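Local structure of galactan 1,3-beta-galactosidase (Phanerochaete chrysosporium, 7BYS) at residues 341-346 / 422-427; 355-360 / 379-384. The protein probably hydrolyses beta-1,3-galactan from the chain end as a family 43 glycoside hydrolase that also carries a carbohydrate-binding module. All coordinates share one frame; numbering follows the deposited sequence.

How the interactions relate
Followed from the N terminus, the chain reaches strand 339-349 only late, in its carbohydrate-binding module, turns into strand 352-360, later passes through strand 379-383 and ends on strand 420-426. Interaction 1 pairs the first and last of these and closes a loop of 75 residues. Interaction 2 pairs the middle two across 18 residues and lies nested within that loop. Each contact bridges the same two antiparallel sheets of the module, but in opposite sequence order: 341-346 and 379-384 belong to one sheet, 355-360 and 422-427 to the other. In the latter sheet the contacts meet directly, with D422 N to Y358 O and I425 O to A356 N both 2.8 Å, probable hydrogen bonds.

Interaction 1 (341-346 / 422-427); sequences VTINNV and DKIIVY. With CA (calcium ion), chain F.
I343 and I424 meet tip to tip, their CD1 methyls 3.8 Å apart. The I343 methyl also comes within 3.9 Å of I424 CG1. I424 carries its CG1 branch between the backbone N and the carbonyl carbon (chi1 71°), which turns CD1 toward the other strand. The second apolar pair crosses obliquely: V346 CG1 touches V426 CG2 at 3.8 Å. Strands 339-349 and 420-426 belong to different sheets, and CA separations of 9.0 Å for I343 to I424 and 8.1 Å for V346 to V426, with no hydrogen bond between the segments, are consistent with face-to-face packing in a beta-sandwich, as in family 6 and 35 carbohydrate-binding modules. Apart from these apolar pairs, a calcium ion at the D422 end is bound by D422 O at 2.5 Å and by its carboxylate OD1 at 2.3 Å. The carboxylates of E308 and E310 and the backbone O atoms of S327 and K330 complete the site. With its CG anti to N (chi1 -177°), D422 can chelate the ion through both atoms. In the backbone, D422 and K423 both face Y358, a classic beta bulge; the K423 side chain makes a cation-pi contact with the Y358 ring.

Interaction 2 (355-360 / 379-384); sequences VALYFA and VLVDQP
F359 has the most surface buried here, and its ring is bounded by Q383 over one face and P384 at the edge. The CB of Q383 stands 4.0 Å from the centroid of the F359 ring, 19° off the normal and offset toward the rim, a CH-pi contact. Beyond CB the Q383 chain runs extended past the ring in the opposite sense, with the amide plane turned 43° to the ring plane, and its NE2 comes to 3.8 Å from F359 CG. The polar end of Q383 is fixed elsewhere: OE1 accepts a hydrogen bond from the backbone N of A419. At the ring edge, P384 O lies in the plane, 3.2 Å from F359 CE1, while P384 CD meets F359 CZ at 3.7 Å. A chi1 of 66° tucks F359 CG in with N and C flanking it, and swings the ring toward strand 379-383. These contacts span the two sheets of the beta-sandwich of the carbohydrate-binding module, with no hydrogen bond between the segments and CA atoms of F359 and Q383 7.7 Å apart. An alanine in place of F359 removes the ring that Q383 CB and P384 pack against, and is likely to open a gap between the sheets and let the Q383 chain shift. Further along, L357 reaches tip to tip toward V381, CD1 to CG1 at 4.0 Å. R367 and D420, which bind beta-D-galactose in another crystal structure of this protein, lie near: the Q383 side chain is about 4 Å from that of R367, and the F359 side chain about 6 Å from that of D420.

Interaction 1 (341-346 / 422-427)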
loop_
_atom_site.group_PDB
_atom_site.type_symbol
_atom_site.label_atom_id
_atom_site.label_comp_id
_atom_site.label_asym_id
_atom_site.label_seq_id
_atom_site.Cartn_x
_atom_site.Cartn_y
_atom_site.Cartn_z
ATOM N N VAL A 341 -29.364 2.572 8.921
ATOM C CA VAL A 341 -29.442 3.994 8.630
ATOM C C VAL A 341 -29.553 4.150 7.123
ATOM O O VAL A 341 -28.897 3.430 6.363
ATOM C CB VAL A 341 -28.283 4.820 9.248
ATOM C CG1 VAL A 341 -26.930 4.475 8.609
ATOM C CG2 VAL A 341 -28.572 6.323 9.143
ATOM N N THR A 342 -30.432 5.048 6.693
ATOM C CA THR A 342 -30.656 5.300 5.281
ATOM C C THR A 342 -30.313 6.754 5.031
ATOM O O THR A 342 -30.892 7.651 5.650
ATOM C CB THR A 342 -32.115 5.019 4.914
ATOM O OG1 THR A 342 -32.405 3.642 5.166
ATOM C CG2 THR A 342 -32.365 5.311 3.440
ATOM N N ILE A 343 -29.342 6.983 4.157
ATOM C CA ILE A 343 -28.995 8.331 3.739
ATOM C C ILE A 343 -29.820 8.650 2.506
ATOM O O ILE A 343 -29.729 7.959 1.486
ATOM C CB ILE A 343 -27.488 8.460 3.477
ATOM C CG1 ILE A 343 -26.739 8.195 4.793
ATOM C CG2 ILE A 343 -27.159 9.843 2.940
ATOM C CD1 ILE A 343 -25.247 8.333 4.699
ATOM N N ASN A 344 -30.662 9.665 2.623
ATOM C CA ASN A 344 -31.575 10.047 1.564
ATOM C C ASN A 344 -31.061 11.291 0.854
ATOM O O ASN A 344 -30.137 11.969 1.313
ATOM C CB ASN A 344 -32.973 10.302 2.143
ATOM C CG ASN A 344 -33.682 9.019 2.518
ATOM O OD1 ASN A 344 -33.967 8.184 1.667
ATOM N ND2 ASN A 344 -33.976 8.857 3.807
ATOM N N ASN A 345 -31.679 11.573 -0.293
ATOM C CA ASN A 345 -31.353 12.750 -1.098
ATOM C C ASN A 345 -29.874 12.789 -1.473
ATOM O O ASN A 345 -29.229 13.840 -1.439
ATOM C CB ASN A 345 -31.815 14.042 -0.429
ATOM C CG ASN A 345 -33.316 14.092 -0.278
ATOM O OD1 ASN A 345 -34.049 13.873 -1.241
ATOM N ND2 ASN A 345 -33.783 14.331 0.938
ATOM N N VAL A 346 -29.331 11.623 -1.805
ATOM C CA VAL A 346 -27.999 11.540 -2.389
ATOM C C VAL A 346 -28.126 11.912 -3.863
ATOM O O VAL A 346 -28.632 11.128 -4.670
ATOM C CB VAL A 346 -27.402 10.142 -2.208
ATOM C CG1 VAL A 346 -26.003 10.074 -2.819
ATOM C CG2 VAL A 346 -27.356 9.789 -0.729
ATOM N N ASP A 422 -19.636 7.047 10.283
ATOM C CA ASP A 422 -19.447 8.470 10.530
ATOM C C ASP A 422 -20.094 9.313 9.440
ATOM O O ASP A 422 -20.886 10.214 9.737
ATOM C CB ASP A 422 -17.938 8.763 10.592
ATOM C CG ASP A 422 -17.623 10.202 10.911
ATOM O OD1 ASP A 422 -18.539 10.988 11.201
ATOM O OD2 ASP A 422 -16.423 10.556 10.875
ATOM N N LYS A 423 -19.745 9.047 8.187
ATOM C CA LYS A 423 -20.257 9.788 7.042
ATOM C C LYS A 423 -19.899 8.996 5.796
ATOM O O LYS A 423 -19.158 8.007 5.856
ATOM C CB LYS A 423 -19.655 11.202 6.952
ATOM C CG LYS A 423 -18.133 11.245 6.788
ATOM C CD LYS A 423 -17.678 12.653 6.430
ATOM C CE LYS A 423 -16.214 12.676 6.044
ATOM N NZ LYS A 423 -15.873 13.986 5.407
ATOM N N ILE A 424 -20.438 9.438 4.661
ATOM C CA ILE A 424 -20.049 8.933 3.352
ATOM C C ILE A 424 -19.673 10.124 2.484
ATOM O O ILE A 424 -20.145 11.244 2.699
ATOM C CB ILE A 424 -21.133 8.054 2.671
ATOM C CG1 ILE A 424 -22.341 8.892 2.210
ATOM C CG2 ILE A 424 -21.573 6.922 3.597
ATOM C CD1 ILE A 424 -23.370 8.097 1.415
ATOM N N ILE A 425 -18.797 9.888 1.517
ATOM C CA ILE A 425 -18.477 10.876 0.493
ATOM C C ILE A 425 -18.743 10.239 -0.858
ATOM O O ILE A 425 -18.201 9.169 -1.169
ATOM C CB ILE A 425 -17.033 11.398 0.580
ATOM C CG1 ILE A 425 -16.722 11.908 1.991
ATOM C CG2 ILE A 425 -16.829 12.496 -0.461
ATOM C CD1 ILE A 425 -15.294 12.481 2.154
ATOM N N VAL A 426 -19.588 10.888 -1.650
ATOM C CA VAL A 426 -19.978 10.406 -2.968
ATOM C C VAL A 426 -19.187 11.178 -4.014
ATOM O O VAL A 426 -19.294 12.408 -4.107
ATOM C CB VAL A 426 -21.488 10.568 -3.194
ATOM C CG1 VAL A 426 -21.855 10.141 -4.612
ATOM C CG2 VAL A 426 -22.278 9.755 -2.174
ATOM N N TYR A 427 -18.406 10.454 -4.807
ATOM C CA TYR A 427 -17.554 11.055 -5.822
ATOM C C TYR A 427 -18.182 10.893 -7.197
ATOM O O TYR A 427 -19.223 10.254 -7.352
ATOM C CB TYR A 427 -16.157 10.413 -5.789
ATOM C CG TYR A 427 -15.416 10.699 -4.504
ATOM C CD1 TYR A 427 -14.699 11.874 -4.350
ATOM C CD2 TYR A 427 -15.457 9.803 -3.437
ATOM C CE1 TYR A 427 -14.031 12.157 -3.184
ATOM C CE2 TYR A 427 -14.783 10.073 -2.265
ATOM C CZ TYR A 427 -14.074 11.254 -2.146
ATOM O OH TYR A 427 -13.394 11.564 -1.001
ATOM O OXT TYR A 427 -17.655 11.410 -8.182
HETATM CA CA CA F . -20.568 12.081 11.438
#

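Interaction 2 (355-360 / 379-384)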
loop_
_atom_site.group_PDB
_atom_site.type_symbol
_atom_site.label_atom_id
_atom_site.label_comp_id
_atom_site.label_asym_id
_atom_site.label_seq_id
_atom_site.Cartn_x
_atom_site.Cartn_y
_atom_site.Cartn_z
ATOM N N VAL A 355 -18.049 5.618 -3.734
ATOM C CA VAL A 355 -18.517 6.176 -2.475
ATOM C C VAL A 355 -17.570 5.712 -1.374
ATOM O O VAL A 355 -17.325 4.512 -1.225
ATOM C CB VAL A 355 -19.969 5.747 -2.183
ATOM C CG1 VAL A 355 -20.461 6.370 -0.892
ATOM C CG2 VAL A 355 -20.893 6.126 -3.360
ATOM N N ALA A 356 -17.034 6.659 -0.623
ATOM C CA ALA A 356 -16.165 6.342 0.500
ATOM C C ALA A 356 -16.992 6.268 1.776
ATOM O O ALA A 356 -17.719 7.208 2.110
ATOM C CB ALA A 356 -15.073 7.401 0.651
ATOM N N LEU A 357 -16.870 5.159 2.488
ATOM C CA LEU A 357 -17.564 4.953 3.755
ATOM C C LEU A 357 -16.577 5.222 4.887
ATOM O O LEU A 357 -15.578 4.508 5.023
ATOM C CB LEU A 357 -18.116 3.531 3.849
ATOM C CG LEU A 357 -18.860 2.960 2.639
ATOM C CD1 LEU A 357 -19.354 1.544 2.944
ATOM C CD2 LEU A 357 -20.000 3.863 2.224
ATOM N N TYR A 358 -16.845 6.267 5.673
ATOM C CA TYR A 358 -16.013 6.623 6.819
ATOM C C TYR A 358 -16.612 5.986 8.066
ATOM O O TYR A 358 -17.773 6.239 8.408
ATOM C CB TYR A 358 -15.930 8.139 6.973
ATOM C CG TYR A 358 -15.019 8.789 5.967
ATOM C CD1 TYR A 358 -15.367 8.868 4.618
ATOM C CD2 TYR A 358 -13.804 9.327 6.369
ATOM C CE1 TYR A 358 -14.500 9.450 3.691
ATOM C CE2 TYR A 358 -12.945 9.914 5.456
ATOM C CZ TYR A 358 -13.300 9.960 4.128
ATOM O OH TYR A 358 -12.423 10.551 3.243
ATOM N N PHE A 359 -15.832 5.153 8.744
ATOM C CA PHE A 359 -16.351 4.358 9.846
ATOM C C PHE A 359 -15.270 4.222 10.914
ATOM O O PHE A 359 -14.082 4.439 10.657
ATOM C CB PHE A 359 -16.751 2.956 9.351
ATOM C CG PHE A 359 -15.571 2.150 8.896
ATOM C CD1 PHE A 359 -14.871 1.360 9.795
ATOM C CD2 PHE A 359 -15.109 2.256 7.588
ATOM C CE1 PHE A 359 -13.756 0.657 9.392
ATOM C CE2 PHE A 359 -13.995 1.551 7.175
ATOM C CZ PHE A 359 -13.315 0.754 8.081
ATOM N N ALA A 360 -15.686 3.840 12.115
ATOM C CA ALA A 360 -14.769 3.454 13.178
ATOM C C ALA A 360 -15.075 2.019 13.571
ATOM O O ALA A 360 -16.242 1.644 13.711
ATOM C CB ALA A 360 -14.922 4.375 14.396
ATOM N N VAL A 379 -24.851 -5.288 -1.275
ATOM C CA VAL A 379 -23.485 -5.783 -1.355
ATOM C C VAL A 379 -22.867 -5.633 0.026
ATOM O O VAL A 379 -23.269 -4.771 0.812
ATOM C CB VAL A 379 -22.628 -5.066 -2.423
ATOM C CG1 VAL A 379 -23.195 -5.299 -3.822
ATOM C CG2 VAL A 379 -22.526 -3.599 -2.116
ATOM N N LEU A 380 -21.896 -6.486 0.332
ATOM C CA LEU A 380 -21.246 -6.475 1.635
ATOM C C LEU A 380 -19.875 -5.828 1.512
ATOM O O LEU A 380 -19.067 -6.232 0.668
ATOM C CB LEU A 380 -21.114 -7.903 2.159
ATOM C CG LEU A 380 -20.752 -8.038 3.636
ATOM C CD1 LEU A 380 -21.852 -7.462 4.524
ATOM C CD2 LEU A 380 -20.524 -9.490 3.964
ATOM N N VAL A 381 -19.621 -4.813 2.335
ATOM C CA VAL A 381 -18.371 -4.057 2.289
ATOM C C VAL A 381 -17.554 -4.369 3.539
ATOM O O VAL A 381 -18.044 -4.216 4.662
ATOM C CB VAL A 381 -18.630 -2.547 2.160
ATOM C CG1 VAL A 381 -17.310 -1.801 2.101
ATOM C CG2 VAL A 381 -19.449 -2.245 0.905
ATOM N N ASP A 382 -16.304 -4.790 3.341
ATOM C CA ASP A 382 -15.420 -5.107 4.456
ATOM C C ASP A 382 -14.990 -3.832 5.166
ATOM O O ASP A 382 -14.639 -2.834 4.528
ATOM C CB ASP A 382 -14.150 -5.770 3.931
ATOM C CG ASP A 382 -14.391 -7.155 3.378
ATOM O OD1 ASP A 382 -15.233 -7.887 3.939
ATOM O OD2 ASP A 382 -13.714 -7.507 2.383
ATOM N N GLN A 383 -14.976 -3.886 6.500
ATOM C CA GLN A 383 -14.593 -2.762 7.353
ATOM C C GLN A 383 -13.441 -3.200 8.250
ATOM O O GLN A 383 -13.656 -3.783 9.329
ATOM C CB GLN A 383 -15.788 -2.260 8.162
ATOM C CG GLN A 383 -16.876 -1.703 7.267
ATOM C CD GLN A 383 -18.118 -1.311 8.039
ATOM O OE1 GLN A 383 -18.688 -2.124 8.761
ATOM N NE2 GLN A 383 -18.517 -0.054 7.921
ATOM N N PRO A 384 -12.198 -2.926 7.848
ATOM C CA PRO A 384 -11.051 -3.298 8.683
ATOM C C PRO A 384 -11.143 -2.675 10.069
ATOM O O PRO A 384 -11.808 -1.652 10.285
ATOM C CB PRO A 384 -9.849 -2.728 7.913
ATOM C CG PRO A 384 -10.313 -2.622 6.485
ATOM C CD PRO A 384 -11.800 -2.313 6.566
#